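Local structure of ribosomal RNA small subunit methyltransferase Nep1 (Archaeoglobus fulgidus, 3O7B) at residues A35-I40 against V109-G114; P41-G46 against K76-R81; P48-D53 against S69-A74; K63-D68 against G85-V90. The protein probably methylates N1 of a specific pseudouridine in 16S rRNA during ribosome biogenesis, working as a homodimer of the SPOUT class with S-adenosylmethionine as methyl donor. All coordinates share one frame; numbering follows the deposited sequence. Where two conformers were deposited one is given.

Contact 1. Residues A35-I40 against V109-G114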
loop_
_atom_site.group_PDB
_atom_site.type_symbol
_atom_site.label_atom_id
_atom_site.label_comp_id
_atom_site.label_asym_id
_atom_site.label_seq_id
_atom_site.Cartn_x
_atom_site.Cartn_y
_atom_site.Cartn_z
ATOM N N ALA A 35 5.247 -14.922 -3.167
ATOM C CA ALA A 35 5.525 -13.688 -2.421
ATOM C C ALA A 35 6.985 -13.630 -2.033
ATOM O O ALA A 35 7.608 -14.637 -1.642
ATOM C CB ALA A 35 4.638 -13.571 -1.213
ATOM N N SER A 36 7.544 -12.433 -2.148
ATOM C CA SER A 36 8.960 -12.184 -1.985
ATOM C C SER A 36 9.262 -12.022 -0.497
ATOM O O SER A 36 9.599 -10.924 -0.007
ATOM C CB SER A 36 9.313 -10.929 -2.789
ATOM O OG SER A 36 10.706 -10.765 -2.926
ATOM N N LEU A 37 9.126 -13.135 0.223
ATOM C CA LEU A 37 9.134 -13.156 1.671
ATOM C C LEU A 37 9.975 -14.341 2.130
ATOM O O LEU A 37 9.570 -15.502 1.990
ATOM C CB LEU A 37 7.692 -13.295 2.126
ATOM C CG LEU A 37 7.184 -12.935 3.494
ATOM C CD1 LEU A 37 7.295 -11.433 3.693
ATOM C CD2 LEU A 37 5.744 -13.370 3.547
ATOM N N GLU A 38 11.157 -14.037 2.648
ATOM C CA GLU A 38 12.090 -15.055 3.128
ATOM C C GLU A 38 13.112 -14.444 4.066
ATOM O O GLU A 38 13.413 -13.241 3.979
ATOM C CB GLU A 38 12.810 -15.728 1.944
ATOM C CG GLU A 38 13.877 -14.877 1.264
ATOM C CD GLU A 38 14.357 -15.483 -0.030
ATOM O OE1 GLU A 38 14.770 -16.666 0.008
ATOM O OE2 GLU A 38 14.316 -14.800 -1.073
ATOM N N LEU A 39 13.673 -15.279 4.936
ATOM C CA LEU A 39 14.802 -14.875 5.750
ATOM C C LEU A 39 16.085 -14.858 4.910
ATOM O O LEU A 39 16.142 -15.456 3.833
ATOM C CB LEU A 39 14.943 -15.801 6.964
ATOM C CG LEU A 39 13.734 -15.841 7.904
ATOM C CD1 LEU A 39 13.940 -16.868 9.007
ATOM C CD2 LEU A 39 13.442 -14.457 8.474
ATOM N N ILE A 40 17.101 -14.154 5.390
ATOM C CA ILE A 40 18.350 -14.046 4.639
ATOM C C ILE A 40 18.907 -15.462 4.377
ATOM O O ILE A 40 19.095 -16.224 5.332
ATOM C CB ILE A 40 19.369 -13.144 5.378
ATOM C CG1 ILE A 40 18.860 -11.690 5.411
ATOM C CG2 ILE A 40 20.736 -13.193 4.680
ATOM C CD1 ILE A 40 19.689 -10.741 6.277
ATOM N N VAL A 109 -0.840 -16.696 1.709
ATOM C CA VAL A 109 0.358 -16.217 1.055
ATOM C C VAL A 109 1.220 -17.443 0.755
ATOM O O VAL A 109 1.538 -18.220 1.658
ATOM C CB VAL A 109 1.136 -15.213 1.943
ATOM C CG1 VAL A 109 2.461 -14.812 1.278
ATOM C CG2 VAL A 109 0.291 -13.977 2.220
ATOM N N HIS A 110 1.544 -17.643 -0.523
ATOM C CA HIS A 110 2.480 -18.662 -0.956
ATOM C C HIS A 110 3.788 -17.942 -1.216
ATOM O O HIS A 110 3.806 -16.941 -1.950
ATOM C CB HIS A 110 1.890 -19.316 -2.217
ATOM C CG HIS A 110 2.881 -19.979 -3.116
ATOM N ND1 HIS A 110 3.297 -21.291 -2.974
ATOM C CD2 HIS A 110 3.481 -19.504 -4.232
ATOM C CE1 HIS A 110 4.129 -21.580 -3.964
ATOM N NE2 HIS A 110 4.258 -20.515 -4.738
ATOM N N THR A 111 4.868 -18.388 -0.599
ATOM C CA THR A 111 6.143 -17.696 -0.761
ATOM C C THR A 111 6.950 -18.260 -1.937
ATOM O O THR A 111 6.633 -19.347 -2.463
ATOM C CB THR A 111 7.012 -17.755 0.499
ATOM O OG1 THR A 111 7.528 -19.089 0.628
ATOM C CG2 THR A 111 6.216 -17.395 1.739
ATOM N N LEU A 112 7.994 -17.527 -2.323
ATOM C CA LEU A 112 8.919 -17.957 -3.381
ATOM C C LEU A 112 9.520 -19.315 -3.117
ATOM O O LEU A 112 9.936 -19.988 -4.064
ATOM C CB LEU A 112 10.079 -16.980 -3.505
ATOM C CG LEU A 112 9.808 -15.689 -4.238
ATOM C CD1 LEU A 112 10.980 -14.747 -4.009
ATOM C CD2 LEU A 112 9.613 -15.975 -5.722
ATOM N N ASN A 113 9.614 -19.683 -1.844
ATOM C CA ASN A 113 10.205 -20.964 -1.443
ATOM C C ASN A 113 9.169 -22.064 -1.241
ATOM O O ASN A 113 9.503 -23.166 -0.781
ATOM C CB ASN A 113 11.092 -20.770 -0.208
ATOM C CG ASN A 113 12.288 -19.872 -0.497
ATOM O OD1 ASN A 113 12.593 -18.947 0.269
ATOM N ND2 ASN A 113 12.960 -20.122 -1.622
ATOM N N GLY A 114 7.917 -21.768 -1.584
ATOM C CA GLY A 114 6.830 -22.748 -1.564
ATOM C C GLY A 114 6.091 -22.925 -0.251
ATOM O O GLY A 114 5.220 -23.804 -0.129
#

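Contact 2. Residues P41-G46 against K76-R81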
loop_
_atom_site.group_PDB
_atom_site.type_symbol
_atom_site.label_atom_id
_atom_site.label_comp_id
_atom_site.label_asym_id
_atom_site.label_seq_id
_atom_site.Cartn_x
_atom_site.Cartn_y
_atom_site.Cartn_z
ATOM N N PRO A 41 19.125 -15.826 3.090
ATOM C CA PRO A 41 19.676 -17.144 2.759
ATOM C C PRO A 41 21.055 -17.373 3.368
ATOM O O PRO A 41 21.863 -16.447 3.490
ATOM C CB PRO A 41 19.768 -17.120 1.228
ATOM C CG PRO A 41 18.780 -16.116 0.802
ATOM C CD PRO A 41 18.834 -15.056 1.872
ATOM N N GLN A 42 21.294 -18.631 3.730
ATOM C CA GLN A 42 22.481 -19.078 4.446
ATOM C C GLN A 42 23.774 -18.542 3.843
ATOM O O GLN A 42 24.630 -18.017 4.559
ATOM C CB GLN A 42 22.529 -20.614 4.436
ATOM C CG GLN A 42 21.155 -21.323 4.332
ATOM C CD GLN A 42 20.365 -20.967 3.058
ATOM O OE1 GLN A 42 20.932 -20.855 1.956
ATOM N NE2 GLN A 42 19.055 -20.778 3.212
ATOM N N LYS A 43 23.891 -18.665 2.525
ATOM C CA LYS A 43 25.157 -18.450 1.827
ATOM C C LYS A 43 25.612 -16.991 1.730
ATOM O O LYS A 43 26.744 -16.721 1.330
ATOM C CB LYS A 43 25.105 -19.088 0.437
ATOM C CG LYS A 43 24.147 -18.420 -0.538
ATOM C CD LYS A 43 24.215 -19.087 -1.902
ATOM C CE LYS A 43 23.706 -18.174 -3.005
ATOM N NZ LYS A 43 24.017 -18.734 -4.352
ATOM N N ILE A 44 24.738 -16.052 2.086
ATOM C CA ILE A 44 25.102 -14.631 2.048
ATOM C C ILE A 44 25.143 -13.983 3.440
ATOM O O ILE A 44 25.356 -12.776 3.566
ATOM C CB ILE A 44 24.192 -13.813 1.067
ATOM C CG1 ILE A 44 22.742 -13.727 1.582
ATOM C CG2 ILE A 44 24.269 -14.384 -0.356
ATOM C CD1 ILE A 44 21.917 -12.638 0.921
ATOM N N ARG A 45 24.976 -14.799 4.477
ATOM C CA ARG A 45 24.906 -14.302 5.860
ATOM C C ARG A 45 26.203 -13.682 6.385
ATOM O O ARG A 45 26.185 -12.928 7.364
ATOM C CB ARG A 45 24.400 -15.396 6.807
ATOM C CG ARG A 45 22.927 -15.697 6.610
ATOM C CD ARG A 45 22.427 -16.833 7.482
ATOM N NE ARG A 45 21.094 -17.262 7.053
ATOM C CZ ARG A 45 20.539 -18.436 7.345
ATOM N NH1 ARG A 45 21.188 -19.329 8.086
ATOM N NH2 ARG A 45 19.327 -18.720 6.891
ATOM N N GLY A 46 27.316 -13.999 5.726
ATOM C CA GLY A 46 28.627 -13.467 6.094
ATOM C C GLY A 46 29.032 -12.218 5.334
ATOM O O GLY A 46 30.066 -11.619 5.631
ATOM N N LYS A 76 24.021 -10.479 -4.832
ATOM C CA LYS A 76 24.512 -10.668 -6.200
ATOM C C LYS A 76 24.562 -12.132 -6.647
ATOM O O LYS A 76 24.294 -12.432 -7.822
ATOM C CB LYS A 76 25.880 -9.991 -6.388
ATOM C CG LYS A 76 25.845 -8.467 -6.320
ATOM C CD LYS A 76 27.255 -7.883 -6.173
ATOM C CE LYS A 76 27.209 -6.446 -5.677
ATOM N NZ LYS A 76 28.579 -5.904 -5.476
ATOM N N SER A 77 24.858 -13.036 -5.715
ATOM C CA SER A 77 25.016 -14.461 -6.025
ATOM C C SER A 77 23.742 -15.303 -5.947
ATOM O O SER A 77 23.773 -16.508 -6.197
ATOM C CB SER A 77 26.069 -15.081 -5.109
ATOM O OG SER A 77 25.615 -15.118 -3.766
ATOM N N LEU A 78 22.624 -14.685 -5.573
ATOM C CA LEU A 78 21.379 -15.436 -5.398
ATOM C C LEU A 78 20.745 -15.861 -6.724
ATOM O O LEU A 78 20.785 -15.110 -7.692
ATOM C CB LEU A 78 20.364 -14.614 -4.587
ATOM C CG LEU A 78 20.680 -14.288 -3.127
ATOM C CD1 LEU A 78 19.465 -13.560 -2.549
ATOM C CD2 LEU A 78 20.981 -15.539 -2.311
ATOM N N GLU A 79 20.153 -17.054 -6.751
ATOM C CA GLU A 79 19.333 -17.492 -7.886
ATOM C C GLU A 79 17.997 -16.748 -7.901
ATOM O O GLU A 79 17.535 -16.289 -6.854
ATOM C CB GLU A 79 19.085 -19.006 -7.833
ATOM C CG GLU A 79 20.357 -19.856 -7.906
ATOM C CD GLU A 79 21.097 -19.718 -9.230
ATOM O OE1 GLU A 79 20.438 -19.699 -10.299
ATOM O OE2 GLU A 79 22.345 -19.637 -9.202
ATOM N N PHE A 80 17.385 -16.655 -9.080
ATOM C CA PHE A 80 16.147 -15.887 -9.308
ATOM C C PHE A 80 16.098 -14.566 -8.527
ATOM O O PHE A 80 15.062 -14.200 -7.937
ATOM C CB PHE A 80 14.868 -16.743 -9.127
ATOM C CG PHE A 80 14.769 -17.479 -7.801
ATOM C CD1 PHE A 80 14.087 -16.918 -6.717
ATOM C CD2 PHE A 80 15.296 -18.769 -7.656
ATOM C CE1 PHE A 80 13.979 -17.602 -5.490
ATOM C CE2 PHE A 80 15.196 -19.455 -6.442
ATOM C CZ PHE A 80 14.536 -18.873 -5.358
ATOM N N ARG A 81 17.213 -13.843 -8.557
ATOM C CA ARG A 81 17.391 -12.687 -7.695
ATOM C C ARG A 81 16.372 -11.594 -7.996
ATOM O O ARG A 81 15.953 -10.865 -7.082
ATOM C CB ARG A 81 18.824 -12.140 -7.755
ATOM C CG ARG A 81 19.097 -10.993 -6.745
ATOM C CD ARG A 81 19.055 -9.676 -7.480
ATOM N NE ARG A 81 19.194 -8.480 -6.643
ATOM C CZ ARG A 81 18.175 -7.787 -6.140
ATOM N NH1 ARG A 81 16.916 -8.192 -6.320
ATOM N NH2 ARG A 81 18.420 -6.685 -5.449
#

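Contact 3. Residues P48-D53 against S69-A74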
loop_
_atom_site.group_PDB
_atom_site.type_symbol
_atom_site.label_atom_id
_atom_site.label_comp_id
_atom_site.label_asym_id
_atom_site.label_seq_id
_atom_site.Cartn_x
_atom_site.Cartn_y
_atom_site.Cartn_z
ATOM N N PRO A 48 29.354 -8.410 4.327
ATOM C CA PRO A 48 29.397 -7.165 5.104
ATOM C C PRO A 48 28.090 -6.363 5.176
ATOM O O PRO A 48 27.792 -5.792 6.219
ATOM C CB PRO A 48 30.485 -6.339 4.393
ATOM C CG PRO A 48 30.803 -7.083 3.131
ATOM C CD PRO A 48 30.504 -8.504 3.411
ATOM N N ALA A 49 27.328 -6.303 4.085
ATOM C CA ALA A 49 26.044 -5.587 4.099
ATOM C C ALA A 49 25.047 -6.259 5.041
ATOM O O ALA A 49 24.247 -5.586 5.694
ATOM C CB ALA A 49 25.464 -5.482 2.703
ATOM N N VAL A 50 25.107 -7.590 5.106
ATOM C CA VAL A 50 24.254 -8.368 6.007
ATOM C C VAL A 50 24.723 -8.248 7.459
ATOM O O VAL A 50 23.906 -8.081 8.366
ATOM C CB VAL A 50 24.157 -9.848 5.552
ATOM C CG1 VAL A 50 23.519 -10.720 6.618
ATOM C CG2 VAL A 50 23.368 -9.936 4.267
ATOM N N ARG A 51 26.034 -8.337 7.674
ATOM C CA ARG A 51 26.598 -8.171 9.016
ATOM C C ARG A 51 26.326 -6.771 9.572
ATOM O O ARG A 51 26.032 -6.617 10.759
ATOM C CB ARG A 51 28.098 -8.488 9.029
ATOM C CG ARG A 51 28.416 -9.981 9.105
ATOM C CD ARG A 51 29.904 -10.236 9.360
ATOM N NE ARG A 51 30.352 -9.701 10.649
ATOM C CZ ARG A 51 30.474 -10.414 11.768
ATOM N NH1 ARG A 51 30.193 -11.711 11.780
ATOM N NH2 ARG A 51 30.887 -9.825 12.880
ATOM N N ALA A 52 26.407 -5.761 8.706
ATOM C CA ALA A 52 26.106 -4.377 9.092
ATOM C C ALA A 52 24.642 -4.214 9.515
ATOM O O ALA A 52 24.349 -3.580 10.529
ATOM C CB ALA A 52 26.436 -3.423 7.957
ATOM N N ASP A 53 23.727 -4.800 8.743
ATOM C CA ASP A 53 22.309 -4.737 9.092
ATOM C C ASP A 53 22.016 -5.484 10.389
ATOM O O ASP A 53 21.208 -5.029 11.194
ATOM C CB ASP A 53 21.427 -5.269 7.958
ATOM C CG ASP A 53 19.956 -4.899 8.144
ATOM O OD1 ASP A 53 19.663 -3.732 8.505
ATOM O OD2 ASP A 53 19.094 -5.775 7.934
ATOM N N SER A 69 16.332 -3.272 -0.269
ATOM C CA SER A 69 16.691 -1.878 0.034
ATOM C C SER A 69 17.771 -1.805 1.116
ATOM O O SER A 69 18.361 -0.734 1.352
ATOM C CB SER A 69 15.458 -1.047 0.426
ATOM O OG SER A 69 14.644 -0.791 -0.710
ATOM N N LYS A 70 18.026 -2.938 1.772
ATOM C CA LYS A 70 19.082 -3.040 2.777
ATOM C C LYS A 70 20.195 -3.997 2.364
ATOM O O LYS A 70 21.365 -3.805 2.732
ATOM C CB LYS A 70 18.503 -3.529 4.104
ATOM C CG LYS A 70 17.505 -2.587 4.747
ATOM C CD LYS A 70 16.997 -3.146 6.047
ATOM C CE LYS A 70 15.957 -2.222 6.661
ATOM N NZ LYS A 70 15.531 -2.739 7.991
ATOM N N HIS A 71 19.836 -5.025 1.604
ATOM C CA HIS A 71 20.750 -6.163 1.406
ATOM C C HIS A 71 21.217 -6.327 -0.034
ATOM O O HIS A 71 21.837 -7.350 -0.368
ATOM C CB HIS A 71 20.083 -7.473 1.851
ATOM C CG HIS A 71 19.482 -7.431 3.223
ATOM N ND1 HIS A 71 20.136 -6.936 4.333
ATOM C CD2 HIS A 71 18.264 -7.837 3.656
ATOM C CE1 HIS A 71 19.349 -7.043 5.393
ATOM N NE2 HIS A 71 18.208 -7.589 5.006
ATOM N N HIS A 72 20.917 -5.353 -0.890
ATOM C CA HIS A 72 21.199 -5.453 -2.326
ATOM C C HIS A 72 22.613 -5.969 -2.646
ATOM O O HIS A 72 22.777 -6.894 -3.442
ATOM C CB HIS A 72 21.016 -4.094 -2.993
ATOM C CG HIS A 72 21.361 -4.097 -4.453
ATOM N ND1 HIS A 72 22.566 -3.631 -4.939
ATOM C CD2 HIS A 72 20.674 -4.554 -5.529
ATOM C CE1 HIS A 72 22.596 -3.778 -6.251
ATOM N NE2 HIS A 72 21.458 -4.328 -6.636
ATOM N N THR A 73 23.619 -5.354 -2.040
ATOM C CA THR A 73 25.006 -5.697 -2.384
ATOM C C THR A 73 25.381 -7.129 -1.987
ATOM O O THR A 73 26.288 -7.715 -2.580
ATOM C CB THR A 73 26.016 -4.693 -1.813
ATOM O OG1 THR A 73 25.936 -4.683 -0.390
ATOM C CG2 THR A 73 25.732 -3.305 -2.341
ATOM N N ALA A 74 24.691 -7.684 -0.993
ATOM C CA ALA A 74 24.889 -9.078 -0.578
ATOM C C ALA A 74 24.152 -10.089 -1.463
ATOM O O ALA A 74 24.400 -11.297 -1.369
ATOM C CB ALA A 74 24.477 -9.249 0.873
HETATM O O HOH W 1 22.702 -3.194 5.032
HETATM O O HOH W 2 16.536 -5.440 8.472
HETATM O O HOH W 3 17.983 -2.069 9.555
#

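Contact 4. Residues K63-D68 against G85-V90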
loop_
_atom_site.group_PDB
_atom_site.type_symbol
_atom_site.label_atom_id
_atom_site.label_comp_id
_atom_site.label_asym_id
_atom_site.label_seq_id
_atom_site.Cartn_x
_atom_site.Cartn_y
_atom_site.Cartn_z
ATOM N N LYS A 63 17.822 -14.544 11.300
ATOM C CA LYS A 63 16.501 -14.143 11.799
ATOM C C LYS A 63 15.892 -12.955 11.037
ATOM O O LYS A 63 14.749 -12.561 11.302
ATOM C CB LYS A 63 16.588 -13.786 13.287
ATOM C CG LYS A 63 17.251 -14.842 14.173
ATOM C CD LYS A 63 16.470 -16.140 14.172
ATOM C CE LYS A 63 17.004 -17.102 15.228
ATOM N NZ LYS A 63 16.681 -16.639 16.599
ATOM N N ILE A 64 16.655 -12.391 10.108
ATOM C CA ILE A 64 16.279 -11.133 9.449
ATOM C C ILE A 64 15.629 -11.407 8.094
ATOM O O ILE A 64 16.068 -12.283 7.333
ATOM C CB ILE A 64 17.507 -10.218 9.300
ATOM C CG1 ILE A 64 17.997 -9.774 10.687
ATOM C CG2 ILE A 64 17.195 -8.987 8.425
ATOM C CD1 ILE A 64 19.366 -9.109 10.686
ATOM N N LEU A 65 14.555 -10.665 7.813
ATOM C CA LEU A 65 13.864 -10.770 6.532
ATOM C C LEU A 65 14.707 -10.125 5.429
ATOM O O LEU A 65 15.254 -9.026 5.594
ATOM C CB LEU A 65 12.496 -10.079 6.616
ATOM C CG LEU A 65 11.397 -10.515 5.645
ATOM C CD1 LEU A 65 10.847 -11.921 5.964
ATOM C CD2 LEU A 65 10.263 -9.497 5.704
ATOM N N LEU A 66 14.815 -10.819 4.305
ATOM C CA LEU A 66 15.552 -10.311 3.155
ATOM C C LEU A 66 14.825 -9.124 2.512
ATOM O O LEU A 66 13.635 -9.216 2.200
ATOM C CB LEU A 66 15.775 -11.448 2.147
ATOM C CG LEU A 66 16.701 -11.144 0.967
ATOM C CD1 LEU A 66 18.143 -10.938 1.443
ATOM C CD2 LEU A 66 16.614 -12.233 -0.112
ATOM N N ASP A 67 15.555 -8.036 2.321
ATOM C CA ASP A 67 14.985 -6.753 1.893
ATOM C C ASP A 67 16.044 -6.100 1.033
ATOM O O ASP A 67 17.098 -5.689 1.539
ATOM C CB ASP A 67 14.691 -5.904 3.141
ATOM C CG ASP A 67 14.127 -4.511 2.817
ATOM O OD1 ASP A 67 14.294 -3.997 1.692
ATOM O OD2 ASP A 67 13.516 -3.907 3.728
ATOM N N ASP A 68 15.778 -6.008 -0.267
ATOM C CA ASP A 68 16.815 -5.508 -1.167
ATOM C C ASP A 68 17.105 -4.010 -1.069
ATOM O O ASP A 68 18.073 -3.538 -1.667
ATOM C CB ASP A 68 16.630 -6.010 -2.611
ATOM C CG ASP A 68 15.739 -5.138 -3.462
ATOM O OD1 ASP A 68 15.014 -4.251 -2.949
ATOM O OD2 ASP A 68 15.771 -5.363 -4.693
ATOM N N GLY A 85 13.690 -10.301 -2.181
ATOM C CA GLY A 85 13.938 -9.158 -1.305
ATOM C C GLY A 85 12.915 -8.046 -1.380
ATOM O O GLY A 85 13.238 -6.899 -1.067
ATOM N N ARG A 86 11.680 -8.387 -1.728
ATOM C CA ARG A 86 10.614 -7.357 -1.863
ATOM C C ARG A 86 9.341 -7.630 -1.051
ATOM O O ARG A 86 8.263 -7.759 -1.614
ATOM C CB ARG A 86 10.306 -7.104 -3.338
ATOM C CG ARG A 86 11.507 -6.545 -4.110
ATOM C CD ARG A 86 11.845 -5.084 -3.718
ATOM N NE ARG A 86 10.665 -4.244 -3.878
ATOM C CZ ARG A 86 10.227 -3.765 -5.034
ATOM N NH1 ARG A 86 10.882 -3.993 -6.163
ATOM N NH2 ARG A 86 9.111 -3.044 -5.058
ATOM N N PRO A 87 9.466 -7.650 0.288
ATOM C CA PRO A 87 8.294 -7.906 1.134
ATOM C C PRO A 87 7.279 -6.760 1.103
ATOM O O PRO A 87 6.131 -6.961 1.518
ATOM C CB PRO A 87 8.887 -8.083 2.540
ATOM C CG PRO A 87 10.242 -7.405 2.488
ATOM C CD PRO A 87 10.712 -7.481 1.065
ATOM N N ASP A 88 7.686 -5.604 0.577
ATOM C CA ASP A 88 6.761 -4.464 0.478
ATOM C C ASP A 88 5.574 -4.787 -0.412
ATOM O O ASP A 88 4.458 -4.281 -0.209
ATOM C CB ASP A 88 7.478 -3.237 -0.082
ATOM C CG ASP A 88 8.184 -3.531 -1.386
ATOM O OD1 ASP A 88 9.209 -4.253 -1.321
ATOM O OD2 ASP A 88 7.721 -3.047 -2.443
ATOM N N ILE A 89 5.786 -5.638 -1.418
ATOM C CA ILE A 89 4.711 -5.885 -2.366
ATOM C C ILE A 89 3.539 -6.603 -1.691
ATOM O O ILE A 89 2.382 -6.151 -1.742
ATOM C CB ILE A 89 5.195 -6.677 -3.599
ATOM C CG1 ILE A 89 6.216 -5.844 -4.370
ATOM C CG2 ILE A 89 4.022 -7.077 -4.491
ATOM C CD1 ILE A 89 6.980 -6.641 -5.433
ATOM N N VAL A 90 3.827 -7.722 -1.031
ATOM C CA VAL A 90 2.748 -8.452 -0.396
ATOM C C VAL A 90 2.178 -7.670 0.804
ATOM O O VAL A 90 0.994 -7.767 1.087
ATOM C CB VAL A 90 3.172 -9.921 -0.035
ATOM C CG1 VAL A 90 4.118 -9.965 1.140
ATOM C CG2 VAL A 90 1.948 -10.788 0.219
HETATM O O HOH W 4 11.339 -3.505 0.275
HETATM O O HOH W 5 13.653 -5.353 -6.417
#

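Contact 1. Residues A35-I40 against V109-G114
With CG1 anti to the backbone N (chi1 175°), V109 reaches A35, the methyl lying 3.5 Å from A35 CB. L112 takes the other course: its CG lies anti to the carbonyl carbon (chi1 -78°), which carries the isobutyl group past the A35 carbonyl and brings CD1 to 3.8 Å from S36 CA. Between these two side chains runs a parallel backbone bridge. A35 N donates to H110 O at 2.8 Å, within the carbonyl plane, and L112 N returns a bond to A35 O at 3.0 Å, tilted 27° from that plane. The pairing joins the ends of strands 28-35 and 105-111, neighbours in the central sheet of the SPOUT fold. Immediately afterwards T111 opens a type I turn to G114, and its OG1 accepts N113 N at 3.3 Å in an ST turn while also bonding E115. A valine in place of T111 would probably leave N113 N and the E115 carboxylate without that shared mate and hold the turn less firmly. T111 CB also lies 3.7 Å from L37 O, a buried carbonyl with no polar partner. S36 OG turns to K83 O and R86 N, and helix 87-98 lays V90 against A35 and V109.

Contact 2. Residues P41-G46 against K76-R81
The ammonium group of K43 donates to the backbone carbonyl of S77, with NZ 2.9 Å from S77 O, and this is the one hydrogen bond between residues 41-46 and 76-81. The donor stands above the carbonyl plane, 51° out of it, and so does not follow a lone pair. K43 gets there with CG placed between its backbone N and carbonyl carbon (chi1 68°) and the rest of the chain extended. Its shaft is part of the packing too: CE lies 3.7 Å from S77 OG and 3.9 Å from L78 CD2. That one methyl of L78 is the focus of the apolar contact, for P41 CG meets it at 3.9 Å and I44 CG2 at 4.0 Å, both side chains crossing L78 at about a right angle. I44 CG2 also touches S77 OG. P41, K43 and I44 can converge on one leucine because residues 42-44 form a 3-10 turn, with I44 N bonded to P41 O. The nearby carboxylate of E79, too distant for a salt bridge, may add a mild pull on the K43 charge. R84 packs on both P41 and L78. The contact thus ties the loop between strand 28-35 and helix 48-57 to the loop that leads from the short helix 68-71 toward helix 87-98.

Contact 3. Residues P48-D53 against S69-A74
A49, V50 and D53 set the start of helix 48-57 against K70, H71, T73 and A74 in a partly buried contact whose polar links run through water, at the periphery of the chain, about 23 Å from its centre. No direct hydrogen bond crosses it. At one end small side chains meet: V50 CG2 rests 3.6 Å from A74 CB, and A49 CB comes to 3.2 Å from T73 OG1. Beside them a water donates to A49 O at 2.9 Å and to K70 O at 2.7 Å, bridging two main chains; since A49 O also takes the helical bond from D53 N, it is gripped twice. Both elements belong to the long excursion that separates strand 28-35 from strand 105-111, where helix 48-57 and the weakly bonded helix 68-71, followed by a 3-10 turn at 72-74, meet away from the central sheet. One helical turn after A49 the chemistry becomes ionic but stays indirect. D53, with CG anti to the backbone N (chi1 -166°), sets its carboxylate beside the extended K70 chain, OD1 nearest CD, the two side chains crossing at about a right angle. The charged ends stop short of a salt bridge, with D53 OD1 4.3 Å from K70 NZ, and two waters fill in: one donates to D53 OD2 at 2.6 Å, the other to D53 OD1, and both accept from K70 NZ. The H71 ring has D53 CB at its edge, in plane; its NE2 makes a weak bond to L65 O, whereas ND1 is buried with no polar partner.

Contact 4. Residues K63-D68 against G85-V90
D68 N and G85 form the tight end of this contact, the charged ends of D68 and R86 the looser, water-linked one. D68 N donates to G85 O at 2.8 Å in a nearly straight bond (172°) that lies in the carbonyl plane on a lone pair. In return G85 CA gives a CH...O contact to L66 O at 3.5 Å. G85 has a positive phi, and the place a beta carbon would take lies 2.9 Å from D68 N. P87 adds apolar packing, its CB 3.7 Å from L65 CD2, the two side chains sliding past each other in opposite directions. These contacts bring together the approaches to two helices. D67 is the N-cap of helix 68-71, its OD1 taking S69 N and its OD2 bonded to Y129 OH, while G85 and R86 lead into helix 87-98. On the looser side D68, salt-bridged to R81, touches the R86 chain at CD, with OD1 3.4 Å from it, while a single water joins D68 OD2 to R86 NH1. The R86 chain, bent at chi2 and chi3, folds back on D88 and holds it side-on: NE to OD1 at 2.9 Å, NH2 to OD2 at 3.0 Å, each oxygen using its syn lone pair. This agrees with the predicted roles of R86 in contacting rRNA and of D88 in steadying it. A leucine in place of R86 would probably leave the D88 carboxylate without its charged mate and less firmly fixed in rotation. R127 of the second subunit packs on both residues.

Contacts 1, 2 and 4 are mostly buried and contact 3 only partly, though contacts 2 and 3 are both peripheral. Contacts 1 and 4 lie nearer the centre of the chain and rest on backbone bonds, strand to strand in the first and loop to helix start in the second; S36 OG to R86 N and E38 O to L66 N join them. Farther out, a lysine-to-carbonyl bond in contact 2 and water bridges in contact 3 do the polar work around small apolar patches. Contact 2 shares the stretch between strand 28-35 and helix 48-57 with contact 1, while L66 of contact 4 packs against P41, I44 and L78 of contact 2. Contact 3 borders contact 4 through H71, which lies against I64, L65 and L66.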